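Local atomic coordinates of lipolytic enzyme, G-D-S-L family (Bacteroides thetaiotaomicron, PDB entry 7BR2), a protein that metabolises the drug diltiazem in a gut bacterium, as a serine esterase of the SGNH (GDSL) hydrolase family. Residues 355-366 against 423-434. Sequence-based numbering, arbitrary orientation.
Sequences LNEYRWELERTF and REQEMDVLISKI
Knobs-into-holes packing between two antiparallel helices brings L362, M427 and L430 together, the segment axes passing 9.1 Å apart at 161°. L430 enters among L355, Y358, R359 and L362, its CD1 methyl pressed against the backbone of the facing helix, 3.4 Å from R359 N, while CD2 meets CD2 of L355. L362 fills the reciprocal hole formed by R423, E426, M427 and L430. Its chi1 of -78° sets CG anti to the carbonyl carbon, and from there the two methyls take different partners: CD1 lies against L430 CD1 and E426 CB, and CD2 sits over the centre of the R423 guanidinium face, 3.5 Å from R423 CZ. That guanidinium is held from its rim, by a salt bridge from NH1 to E426 OE1 and by a water that accepts from NE and donates to T365 OG1, bridging the helices.

Helix 35-46, which follows the first strand (21-26) of the parallel sheet of the SGNH hydrolase fold, packs against the same pair, helices 344-377 and 417-437, its W40 touching both R359 and I431. M427 is the third knob; its sulfur rests 3.6 Å from E363 N and makes an oblique Met-aromatic contact with F366, 5.2 Å from SD to the ring centroid. The F366 edge meets E424 N, with CZ 3.6 Å away. R359 lays CD on I431 CG1 and, in its guanidinium plane, sends NE to N356 OD1 (2.9 Å) and NH1 into a salt bridge with E363 OE1, each acceptor met from above its own plane; E363 OE2 is taken by N56 N. A leucine in place of R359 would probably leave E363 OE1 without this salt bridge and N356 OD1 without its main donor. At the far end, I434 and L355 lie alongside each other, pointing opposite ways, with I434 CG1 3.6 Å from L355 CB.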
ATOM      1  N   LEU A 355      -6.011   8.351 -10.845  1.00 31.38           N
ATOM      2  CA  LEU A 355      -7.257   8.591 -10.117  1.00 27.32           C
ATOM      3  C   LEU A 355      -7.109   8.234  -8.643  1.00 28.34           C
ATOM      4  O   LEU A 355      -7.547   8.991  -7.751  1.00 26.60           O
ATOM      5  CB  LEU A 355      -8.392   7.785 -10.756  1.00 24.63           C
ATOM      6  CG  LEU A 355      -8.821   8.278 -12.144  1.00 28.52           C
ATOM      7  CD1 LEU A 355      -9.685   7.252 -12.858  1.00 24.85           C
ATOM      8  CD2 LEU A 355      -9.555   9.612 -12.046  1.00 25.35           C
ATOM      9  N   ASN A 356      -6.466   7.090  -8.367  1.00 27.01           N
ATOM     10  CA  ASN A 356      -6.306   6.620  -6.997  1.00 23.15           C
ATOM     11  C   ASN A 356      -5.407   7.548  -6.193  1.00 23.90           C
ATOM     12  O   ASN A 356      -5.633   7.752  -4.996  1.00 27.40           O
ATOM     13  CB  ASN A 356      -5.743   5.204  -7.003  1.00 25.80           C
ATOM     14  CG  ASN A 356      -5.609   4.628  -5.612  1.00 31.62           C
ATOM     15  OD1 ASN A 356      -6.576   4.606  -4.845  1.00 29.38           O
ATOM     16  ND2 ASN A 356      -4.400   4.177  -5.265  1.00 29.35           N
ATOM     17  N   GLU A 357      -4.382   8.125  -6.831  1.00 26.48           N
ATOM     18  CA  GLU A 357      -3.510   9.076  -6.131  1.00 28.36           C
ATOM     19  C   GLU A 357      -4.243  10.390  -5.804  1.00 26.10           C
ATOM     20  O   GLU A 357      -4.109  10.925  -4.690  1.00 25.14           O
ATOM     21  CB  GLU A 357      -2.252   9.313  -6.976  1.00 26.51           C
ATOM     22  CG  GLU A 357      -1.371  10.482  -6.558  1.00 27.98           C
ATOM     23  CD  GLU A 357      -0.625  10.265  -5.251  1.00 34.07           C
ATOM     24  OE1 GLU A 357      -0.483   9.095  -4.817  1.00 31.20           O
ATOM     25  OE2 GLU A 357      -0.181  11.280  -4.653  1.00 36.32           O
ATOM     26  N   TYR A 358      -5.039  10.910  -6.751  1.00 23.19           N
ATOM     27  CA  TYR A 358      -5.903  12.059  -6.448  1.00 27.59           C
ATOM     28  C   TYR A 358      -6.771  11.778  -5.223  1.00 26.09           C
ATOM     29  O   TYR A 358      -6.902  12.613  -4.307  1.00 31.00           O
ATOM     30  CB  TYR A 358      -6.825  12.367  -7.633  1.00 23.53           C
ATOM     31  CG  TYR A 358      -6.221  13.073  -8.823  1.00 27.25           C
ATOM     32  CD1 TYR A 358      -5.490  14.246  -8.667  1.00 27.69           C
ATOM     33  CD2 TYR A 358      -6.420  12.598 -10.110  1.00 27.96           C
ATOM     34  CE1 TYR A 358      -4.961  14.909  -9.754  1.00 29.14           C
ATOM     35  CE2 TYR A 358      -5.878  13.259 -11.212  1.00 29.84           C
ATOM     36  CZ  TYR A 358      -5.151  14.408 -11.020  1.00 27.57           C
ATOM     37  OH  TYR A 358      -4.605  15.080 -12.088  1.00 37.25           O
ATOM     38  N   ARG A 359      -7.387  10.590  -5.215  1.00 27.06           N
ATOM     39  CA  ARG A 359      -8.220  10.159  -4.094  1.00 28.13           C
ATOM     40  C   ARG A 359      -7.426  10.123  -2.797  1.00 27.67           C
ATOM     41  O   ARG A 359      -7.877  10.633  -1.763  1.00 25.96           O
ATOM     42  CB  ARG A 359      -8.817   8.780  -4.399  1.00 24.26           C
ATOM     43  CG  ARG A 359      -9.616   8.175  -3.259  1.00 26.31           C
ATOM     44  CD  ARG A 359      -9.498   6.648  -3.258  1.00 33.72           C
ATOM     45  NE  ARG A 359      -8.127   6.181  -3.034  1.00 29.71           N
ATOM     46  CZ  ARG A 359      -7.523   6.150  -1.846  1.00 31.00           C
ATOM     47  NH1 ARG A 359      -8.171   6.564  -0.765  1.00 29.17           N
ATOM     48  NH2 ARG A 359      -6.273   5.698  -1.739  1.00 23.87           N
ATOM     49  N   TRP A 360      -6.230   9.534  -2.842  1.00 25.41           N
ATOM     50  CA  TRP A 360      -5.392   9.446  -1.652  1.00 26.63           C
ATOM     51  C   TRP A 360      -5.103  10.834  -1.082  1.00 26.12           C
ATOM     52  O   TRP A 360      -5.129  11.023   0.143  1.00 27.89           O
ATOM     53  CB  TRP A 360      -4.099   8.688  -1.982  1.00 28.08           C
ATOM     54  CG  TRP A 360      -3.093   8.683  -0.879  1.00 27.92           C
ATOM     55  CD1 TRP A 360      -2.985   7.773   0.136  1.00 26.04           C
ATOM     56  CD2 TRP A 360      -2.054   9.652  -0.668  1.00 23.83           C
ATOM     57  NE1 TRP A 360      -1.932   8.110   0.958  1.00 26.50           N
ATOM     58  CE2 TRP A 360      -1.352   9.264   0.492  1.00 29.93           C
ATOM     59  CE3 TRP A 360      -1.657  10.808  -1.342  1.00 25.58           C
ATOM     60  CZ2 TRP A 360      -0.269   9.999   0.996  1.00 27.59           C
ATOM     61  CZ3 TRP A 360      -0.574  11.538  -0.843  1.00 28.71           C
ATOM     62  CH2 TRP A 360       0.106  11.126   0.313  1.00 28.50           C
ATOM     63  N   GLU A 361      -4.867  11.827  -1.955  1.00 26.00           N
ATOM     64  CA  GLU A 361      -4.609  13.195  -1.479  1.00 28.34           C
ATOM     65  C   GLU A 361      -5.820  13.781  -0.759  1.00 27.83           C
ATOM     66  O   GLU A 361      -5.697  14.382   0.327  1.00 25.52           O
ATOM     67  CB  GLU A 361      -4.214  14.102  -2.647  1.00 29.99           C
ATOM     68  CG  GLU A 361      -2.756  13.986  -3.058  1.00 39.11           C
ATOM     69  CD  GLU A 361      -2.456  14.642  -4.402  1.00 47.06           C
ATOM     70  OE1 GLU A 361      -3.120  15.649  -4.739  1.00 43.06           O
ATOM     71  OE2 GLU A 361      -1.561  14.122  -5.132  1.00 56.61           O
ATOM     72  N   LEU A 362      -7.007  13.620  -1.359  1.00 27.90           N
ATOM     73  CA  LEU A 362      -8.223  14.074  -0.686  1.00 24.91           C
ATOM     74  C   LEU A 362      -8.355  13.424   0.691  1.00 25.13           C
ATOM     75  O   LEU A 362      -8.592  14.103   1.717  1.00 28.44           O
ATOM     76  CB  LEU A 362      -9.432  13.748  -1.557  1.00 23.47           C
ATOM     77  CG  LEU A 362      -9.660  14.698  -2.730  1.00 31.12           C
ATOM     78  CD1 LEU A 362     -10.692  14.129  -3.738  1.00 29.19           C
ATOM     79  CD2 LEU A 362     -10.074  16.067  -2.233  1.00 23.85           C
ATOM     80  N   GLU A 363      -8.135  12.107   0.747  1.00 26.29           N
ATOM     81  CA  GLU A 363      -8.229  11.418   2.034  1.00 27.78           C
ATOM     82  C   GLU A 363      -7.228  11.987   3.034  1.00 25.49           C
ATOM     83  O   GLU A 363      -7.540  12.120   4.227  1.00 27.75           O
ATOM     84  CB  GLU A 363      -8.025   9.913   1.855  1.00 26.98           C
ATOM     85  CG  GLU A 363      -8.369   9.115   3.106  1.00 25.17           C
ATOM     86  CD  GLU A 363      -8.137   7.610   2.955  1.00 32.54           C
ATOM     87  OE1 GLU A 363      -7.361   7.199   2.057  1.00 26.56           O
ATOM     88  OE2 GLU A 363      -8.744   6.845   3.746  1.00 26.78           O
ATOM     89  N   ARG A 364      -6.036  12.371   2.566  1.00 22.06           N
ATOM     90  CA  ARG A 364      -5.066  12.972   3.484  1.00 24.73           C
ATOM     91  C   ARG A 364      -5.605  14.255   4.096  1.00 25.63           C
ATOM     92  O   ARG A 364      -5.332  14.554   5.269  1.00 24.14           O
ATOM     93  CB  ARG A 364      -3.739  13.258   2.783  1.00 27.16           C
ATOM     94  CG  ARG A 364      -2.824  12.024   2.631  1.00 31.06           C
ATOM     95  CD  ARG A 364      -1.498  12.196   3.375  1.00 27.78           C
ATOM     96  NE  ARG A 364      -1.672  12.408   4.807  1.00 31.18           N
ATOM     97  CZ  ARG A 364      -1.602  13.597   5.400  1.00 25.60           C
ATOM     98  NH1 ARG A 364      -1.775  13.695   6.706  1.00 29.26           N
ATOM     99  NH2 ARG A 364      -1.369  14.683   4.681  1.00 27.09           N
ATOM    100  N   THR A 365      -6.364  15.041   3.325  1.00 28.94           N
ATOM    101  CA  THR A 365      -6.932  16.242   3.956  1.00 26.79           C
ATOM    102  C   THR A 365      -7.879  15.849   5.082  1.00 26.22           C
ATOM    103  O   THR A 365      -7.898  16.486   6.152  1.00 26.58           O
ATOM    104  CB  THR A 365      -7.644  17.151   2.944  1.00 27.67           C
ATOM    105  OG1 THR A 365      -8.916  16.601   2.567  1.00 24.05           O
ATOM    106  CG2 THR A 365      -6.782  17.368   1.716  1.00 15.26           C
ATOM    107  N   PHE A 366      -8.619  14.748   4.891  1.00 23.41           N
ATOM    108  CA  PHE A 366      -9.437  14.265   6.011  1.00 19.73           C
ATOM    109  C   PHE A 366      -8.582  13.823   7.199  1.00 22.64           C
ATOM    110  O   PHE A 366      -8.996  13.980   8.360  1.00 24.55           O
ATOM    111  CB  PHE A 366     -10.355  13.123   5.557  1.00 24.31           C
ATOM    112  CG  PHE A 366     -11.604  13.589   4.849  1.00 23.71           C
ATOM    113  CD1 PHE A 366     -11.584  13.890   3.498  1.00 22.53           C
ATOM    114  CD2 PHE A 366     -12.811  13.692   5.541  1.00 31.47           C
ATOM    115  CE1 PHE A 366     -12.740  14.319   2.836  1.00 24.89           C
ATOM    116  CE2 PHE A 366     -13.972  14.116   4.888  1.00 28.66           C
ATOM    117  CZ  PHE A 366     -13.928  14.435   3.525  1.00 28.17           C
ATOM    118  N   ARG A 423     -16.398  16.889  -0.066  1.00 26.71           N
ATOM    119  CA  ARG A 423     -15.076  16.335  -0.355  1.00 27.19           C
ATOM    120  C   ARG A 423     -15.111  14.816  -0.339  1.00 29.04           C
ATOM    121  O   ARG A 423     -14.420  14.168  -1.139  1.00 23.50           O
ATOM    122  CB  ARG A 423     -14.064  16.862   0.658  1.00 27.73           C
ATOM    123  CG  ARG A 423     -13.944  18.382   0.678  1.00 26.36           C
ATOM    124  CD  ARG A 423     -13.293  18.925  -0.601  1.00 31.18           C
ATOM    125  NE  ARG A 423     -11.847  19.053  -0.409  1.00 26.39           N
ATOM    126  CZ  ARG A 423     -10.958  19.304  -1.365  1.00 27.89           C
ATOM    127  NH1 ARG A 423     -11.326  19.453  -2.628  1.00 26.69           N
ATOM    128  NH2 ARG A 423      -9.683  19.424  -1.035  1.00 32.51           N
ATOM    129  N   GLU A 424     -15.937  14.237   0.545  1.00 26.62           N
ATOM    130  CA  GLU A 424     -16.213  12.808   0.488  1.00 28.62           C
ATOM    131  C   GLU A 424     -16.877  12.439  -0.828  1.00 29.09           C
ATOM    132  O   GLU A 424     -16.577  11.396  -1.423  1.00 28.52           O
ATOM    133  CB  GLU A 424     -17.129  12.412   1.644  1.00 32.27           C
ATOM    134  CG  GLU A 424     -16.456  11.681   2.788  1.00 42.79           C
ATOM    135  CD  GLU A 424     -17.365  11.603   3.991  1.00 45.43           C
ATOM    136  OE1 GLU A 424     -16.893  11.865   5.120  1.00 54.13           O
ATOM    137  OE2 GLU A 424     -18.566  11.319   3.794  1.00 52.89           O
ATOM    138  N   GLN A 425     -17.799  13.280  -1.286  1.00 29.06           N
ATOM    139  CA  GLN A 425     -18.438  13.041  -2.569  1.00 30.41           C
ATOM    140  C   GLN A 425     -17.413  13.059  -3.688  1.00 30.05           C
ATOM    141  O   GLN A 425     -17.532  12.317  -4.666  1.00 32.88           O
ATOM    142  CB  GLN A 425     -19.512  14.092  -2.796  1.00 30.65           C
ATOM    143  CG  GLN A 425     -20.508  13.744  -3.854  1.00 38.22           C
ATOM    144  CD  GLN A 425     -21.671  14.720  -3.864  1.00 45.64           C
ATOM    145  OE1 GLN A 425     -21.802  15.554  -2.952  1.00 35.51           O
ATOM    146  NE2 GLN A 425     -22.521  14.625  -4.886  1.00 40.44           N
ATOM    147  N   GLU A 426     -16.408  13.920  -3.564  1.00 26.21           N
ATOM    148  CA  GLU A 426     -15.321  13.958  -4.539  1.00 29.64           C
ATOM    149  C   GLU A 426     -14.519  12.651  -4.539  1.00 27.36           C
ATOM    150  O   GLU A 426     -14.189  12.086  -5.597  1.00 27.26           O
ATOM    151  CB  GLU A 426     -14.410  15.143  -4.227  1.00 26.22           C
ATOM    152  CG  GLU A 426     -14.897  16.460  -4.771  1.00 25.16           C
ATOM    153  CD  GLU A 426     -13.862  17.555  -4.573  1.00 34.55           C
ATOM    154  OE1 GLU A 426     -13.959  18.372  -3.625  1.00 33.93           O
ATOM    155  OE2 GLU A 426     -12.932  17.600  -5.400  1.00 32.25           O
ATOM    156  N   MET A 427     -14.165  12.173  -3.351  1.00 26.47           N
ATOM    157  CA  MET A 427     -13.492  10.882  -3.278  1.00 32.49           C
ATOM    158  C   MET A 427     -14.342   9.804  -3.945  1.00 34.64           C
ATOM    159  O   MET A 427     -13.820   8.949  -4.672  1.00 31.34           O
ATOM    160  CB  MET A 427     -13.179  10.528  -1.828  1.00 26.26           C
ATOM    161  CG  MET A 427     -12.075  11.389  -1.249  1.00 24.25           C
ATOM    162  SD  MET A 427     -11.438  10.739   0.313  1.00 27.97           S
ATOM    163  CE  MET A 427     -12.889  10.663   1.347  1.00 26.41           C
ATOM    164  N   ASP A 428     -15.660   9.844  -3.720  1.00 29.26           N
ATOM    165  CA  ASP A 428     -16.555   8.866  -4.335  1.00 29.52           C
ATOM    166  C   ASP A 428     -16.619   9.034  -5.846  1.00 31.07           C
ATOM    167  O   ASP A 428     -16.771   8.043  -6.568  1.00 29.61           O
ATOM    168  CB  ASP A 428     -17.957   8.973  -3.732  1.00 28.36           C
ATOM    169  CG  ASP A 428     -18.056   8.328  -2.364  1.00 40.13           C
ATOM    170  OD1 ASP A 428     -17.269   7.396  -2.066  1.00 43.98           O
ATOM    171  OD2 ASP A 428     -18.904   8.786  -1.566  1.00 48.03           O
ATOM    172  N   VAL A 429     -16.512  10.265  -6.345  1.00 25.95           N
ATOM    173  CA  VAL A 429     -16.422  10.467  -7.787  1.00 28.61           C
ATOM    174  C   VAL A 429     -15.241   9.694  -8.341  1.00 27.63           C
ATOM    175  O   VAL A 429     -15.350   8.984  -9.345  1.00 25.54           O
ATOM    176  CB  VAL A 429     -16.294  11.962  -8.124  1.00 29.49           C
ATOM    177  CG1 VAL A 429     -15.667  12.127  -9.509  1.00 23.93           C
ATOM    178  CG2 VAL A 429     -17.642  12.636  -8.057  1.00 30.38           C
ATOM    179  N   LEU A 430     -14.094   9.831  -7.682  1.00 29.71           N
ATOM    180  CA  LEU A 430     -12.883   9.167  -8.156  1.00 27.66           C
ATOM    181  C   LEU A 430     -12.999   7.650  -8.058  1.00 25.30           C
ATOM    182  O   LEU A 430     -12.611   6.928  -8.985  1.00 24.58           O
ATOM    183  CB  LEU A 430     -11.678   9.663  -7.361  1.00 25.06           C
ATOM    184  CG  LEU A 430     -11.381  11.144  -7.532  1.00 23.86           C
ATOM    185  CD1 LEU A 430     -10.372  11.608  -6.500  1.00 21.54           C
ATOM    186  CD2 LEU A 430     -10.877  11.406  -8.951  1.00 27.77           C
ATOM    187  N   ILE A 431     -13.526   7.157  -6.937  1.00 26.79           N
ATOM    188  CA  ILE A 431     -13.664   5.717  -6.734  1.00 28.31           C
ATOM    189  C   ILE A 431     -14.633   5.119  -7.751  1.00 33.05           C
ATOM    190  O   ILE A 431     -14.405   4.018  -8.281  1.00 31.54           O
ATOM    191  CB  ILE A 431     -14.090   5.433  -5.278  1.00 32.11           C
ATOM    192  CG1 ILE A 431     -13.006   5.959  -4.319  1.00 29.55           C
ATOM    193  CG2 ILE A 431     -14.313   3.938  -5.048  1.00 25.87           C
ATOM    194  CD1 ILE A 431     -13.441   6.105  -2.861  1.00 27.38           C
ATOM    195  N   SER A 432     -15.749   5.810  -8.016  1.00 27.59           N
ATOM    196  CA  SER A 432     -16.683   5.337  -9.031  1.00 27.98           C
ATOM    197  C   SER A 432     -16.035   5.321 -10.404  1.00 28.94           C
ATOM    198  O   SER A 432     -16.245   4.386 -11.180  1.00 28.10           O
ATOM    199  CB  SER A 432     -17.952   6.189  -9.058  1.00 25.97           C
ATOM    200  OG  SER A 432     -18.649   6.057  -7.834  1.00 34.15           O
ATOM    201  N   LYS A 433     -15.274   6.363 -10.746  1.00 29.10           N
ATOM    202  CA  LYS A 433     -14.615   6.341 -12.044  1.00 29.01           C
ATOM    203  C   LYS A 433     -13.688   5.133 -12.148  1.00 30.74           C
ATOM    204  O   LYS A 433     -13.698   4.412 -13.153  1.00 32.11           O
ATOM    205  CB  LYS A 433     -13.853   7.643 -12.270  1.00 28.17           C
ATOM    206  CG  LYS A 433     -13.529   7.917 -13.738  1.00 31.05           C
ATOM    207  CD  LYS A 433     -14.795   7.823 -14.563  1.00 33.80           C
ATOM    208  CE  LYS A 433     -14.866   8.922 -15.590  1.00 42.59           C
ATOM    209  NZ  LYS A 433     -16.179   8.975 -16.286  1.00 41.17           N
ATOM    210  N   ILE A 434     -12.898   4.887 -11.098  1.00 30.03           N
ATOM    211  CA  ILE A 434     -11.981   3.751 -11.100  1.00 30.82           C
ATOM    212  C   ILE A 434     -12.737   2.453 -11.359  1.00 31.85           C
ATOM    213  O   ILE A 434     -12.346   1.656 -12.217  1.00 29.53           O
ATOM    214  CB  ILE A 434     -11.174   3.692  -9.788  1.00 25.76           C
ATOM    215  CG1 ILE A 434     -10.057   4.726  -9.809  1.00 19.30           C
ATOM    216  CG2 ILE A 434     -10.602   2.298  -9.576  1.00 27.98           C
ATOM    217  CD1 ILE A 434      -9.401   4.925  -8.448  1.00 21.80           C
TER
HETATM  218  O   HOH W   1     -10.421  18.625   1.896  1.00 30.65           O